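Local coordinates for protein nucleoporin NUP170 (Chaetomium thermophilum, PDB 5HAX) that is a nuclear pore complex scaffold nucleoporin, probably building part of the pore's inner ring, at residues Glu199-Gln204 against Gly258-Thr263. Sequence-based numbering, arbitrary orientation.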
loop_
_atom_site.group_PDB
_atom_site.type_symbol
_atom_site.label_atom_id
_atom_site.label_comp_id
_atom_site.label_asym_id
_atom_site.label_seq_id
_atom_site.Cartn_x
_atom_site.Cartn_y
_atom_site.Cartn_z
ATOM N N GLU A 199 -12.697 23.987 -8.329
ATOM C CA GLU A 199 -12.818 23.473 -6.973
ATOM C C GLU A 199 -14.218 23.768 -6.462
ATOM O O GLU A 199 -14.767 24.843 -6.721
ATOM C CB GLU A 199 -11.773 24.092 -6.030
ATOM C CG GLU A 199 -11.891 23.610 -4.583
ATOM C CD GLU A 199 -10.720 24.029 -3.715
ATOM O OE1 GLU A 199 -9.877 24.820 -4.184
ATOM O OE2 GLU A 199 -10.640 23.558 -2.559
ATOM N N ILE A 200 -14.795 22.804 -5.750
ATOM C CA ILE A 200 -16.100 22.964 -5.118
ATOM C C ILE A 200 -15.876 23.234 -3.637
ATOM O O ILE A 200 -15.202 22.457 -2.949
ATOM C CB ILE A 200 -16.988 21.726 -5.327
ATOM C CG1 ILE A 200 -17.348 21.594 -6.811
ATOM C CG2 ILE A 200 -18.254 21.826 -4.461
ATOM C CD1 ILE A 200 -18.371 20.523 -7.115
ATOM N N PHE A 201 -16.434 24.339 -3.155
ATOM C CA PHE A 201 -16.452 24.671 -1.739
ATOM C C PHE A 201 -17.830 24.368 -1.168
ATOM O O PHE A 201 -18.844 24.477 -1.861
ATOM C CB PHE A 201 -16.122 26.148 -1.513
ATOM C CG PHE A 201 -14.808 26.574 -2.093
ATOM C CD1 PHE A 201 -13.633 26.400 -1.383
ATOM C CD2 PHE A 201 -14.748 27.160 -3.344
ATOM C CE1 PHE A 201 -12.420 26.796 -1.913
ATOM C CE2 PHE A 201 -13.542 27.559 -3.878
ATOM C CZ PHE A 201 -12.375 27.378 -3.164
ATOM N N TYR A 202 -17.865 23.984 0.105
ATOM C CA TYR A 202 -19.140 23.839 0.786
ATOM C C TYR A 202 -18.943 24.019 2.283
ATOM O O TYR A 202 -17.868 23.742 2.825
ATOM C CB TYR A 202 -19.805 22.488 0.479
ATOM C CG TYR A 202 -19.060 21.261 0.962
ATOM C CD1 TYR A 202 -19.296 20.734 2.224
ATOM C CD2 TYR A 202 -18.143 20.614 0.143
ATOM C CE1 TYR A 202 -18.628 19.607 2.665
ATOM C CE2 TYR A 202 -17.471 19.486 0.575
ATOM C CZ TYR A 202 -17.718 18.986 1.836
ATOM O OH TYR A 202 -17.050 17.866 2.270
ATOM N N GLN A 203 -19.997 24.499 2.939
ATOM C CA GLN A 203 -19.966 24.801 4.361
ATOM C C GLN A 203 -21.327 24.482 4.962
ATOM O O GLN A 203 -22.332 24.370 4.255
ATOM C CB GLN A 203 -19.600 26.266 4.616
ATOM C CG GLN A 203 -20.572 27.258 3.993
ATOM C CD GLN A 203 -20.109 28.692 4.134
ATOM O OE1 GLN A 203 -19.171 28.985 4.876
ATOM N NE2 GLN A 203 -20.762 29.599 3.416
ATOM N N GLN A 204 -21.345 24.350 6.290
ATOM C CA GLN A 204 -22.567 23.955 6.982
ATOM C C GLN A 204 -23.580 25.093 7.032
ATOM O O GLN A 204 -24.777 24.873 6.818
ATOM C CB GLN A 204 -22.234 23.475 8.395
ATOM C CG GLN A 204 -21.556 24.521 9.270
ATOM C CD GLN A 204 -21.153 23.974 10.625
ATOM O OE1 GLN A 204 -20.591 22.884 10.723
ATOM N NE2 GLN A 204 -21.445 24.727 11.680
ATOM N N GLY A 258 -2.720 27.156 0.363
ATOM C CA GLY A 258 -3.641 27.442 1.436
ATOM C C GLY A 258 -4.875 26.570 1.352
ATOM O O GLY A 258 -5.079 25.833 0.383
ATOM N N PRO A 259 -5.732 26.642 2.374
ATOM C CA PRO A 259 -6.941 25.800 2.384
ATOM C C PRO A 259 -7.920 26.117 1.268
ATOM O O PRO A 259 -8.815 25.301 1.009
ATOM C CB PRO A 259 -7.557 26.087 3.759
ATOM C CG PRO A 259 -7.035 27.438 4.130
ATOM C CD PRO A 259 -5.651 27.512 3.558
ATOM N N GLU A 260 -7.778 27.266 0.601
ATOM C CA GLU A 260 -8.669 27.657 -0.481
ATOM C C GLU A 260 -7.928 28.117 -1.727
ATOM O O GLU A 260 -8.578 28.554 -2.684
ATOM C CB GLU A 260 -9.613 28.777 -0.016
ATOM C CG GLU A 260 -10.437 28.428 1.214
ATOM C CD GLU A 260 -11.413 29.526 1.593
ATOM O OE1 GLU A 260 -12.620 29.374 1.311
ATOM O OE2 GLU A 260 -10.975 30.541 2.176
ATOM N N LYS A 261 -6.599 28.028 -1.751
ATOM C CA LYS A 261 -5.794 28.479 -2.876
ATOM C C LYS A 261 -5.247 27.294 -3.662
ATOM O O LYS A 261 -4.992 26.219 -3.110
ATOM C CB LYS A 261 -4.627 29.354 -2.405
ATOM C CG LYS A 261 -5.019 30.775 -2.028
ATOM C CD LYS A 261 -5.198 30.936 -0.526
ATOM C CE LYS A 261 -3.859 30.969 0.199
ATOM N NZ LYS A 261 -4.021 31.143 1.670
ATOM N N LEU A 262 -5.072 27.513 -4.964
ATOM C CA LEU A 262 -4.428 26.555 -5.856
ATOM C C LEU A 262 -3.636 27.350 -6.882
ATOM O O LEU A 262 -4.215 28.154 -7.619
ATOM C CB LEU A 262 -5.456 25.653 -6.549
ATOM C CG LEU A 262 -4.881 24.516 -7.397
ATOM C CD1 LEU A 262 -4.304 23.429 -6.502
ATOM C CD2 LEU A 262 -5.933 23.943 -8.342
ATOM N N THR A 263 -2.323 27.134 -6.926
ATOM C CA THR A 263 -1.424 27.893 -7.787
ATOM C C THR A 263 -0.682 26.949 -8.719
ATOM O O THR A 263 -0.061 25.984 -8.263
ATOM C CB THR A 263 -0.416 28.695 -6.954
ATOM O OG1 THR A 263 -1.115 29.518 -6.010
ATOM C CG2 THR A 263 0.446 29.574 -7.852
HETATM O O HOH W 1 -11.171 24.661 0.050
#
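The F201 ring meets E260 and also packs against E199 of its own strand. CG of E199 lies over one face, 4.0 Å above the ring plane and offset toward the rim. E260 reaches the ring obliquely: its CB is 3.9 Å from CE1 of F201, and its CG follows close by. The E260 carboxylate plane stands nearly square to the ring, at 89°. CG of F201 is anti to its own carbonyl carbon (chi1 -57°), and from there the ring reaches out to the loop. I216 on the adjacent strand also touches F201. With an alanine here, the methylenes of E260 and E199 would probably lose the ring that both rest on, and the loop would be held less firmly.

No direct hydrogen bond joins 199-204 to 258-263. One water links them instead. It donates to OE2 of E199 at 2.9 Å and to O of P259 at 2.6 Å. The E199 carboxylate is buried but well supplied: OE1 accepts from H218, and OE2 forms a salt bridge with R186. R186 also bonds to O of K261, which gives a second link to the loop.

Strand 198-202 is the third of four in its antiparallel sheet. The loop joins strands 251-255 and 263-268 of another such sheet. This is contact between blades of a beta-propeller, as expected for the Nup133 N-terminal-like family.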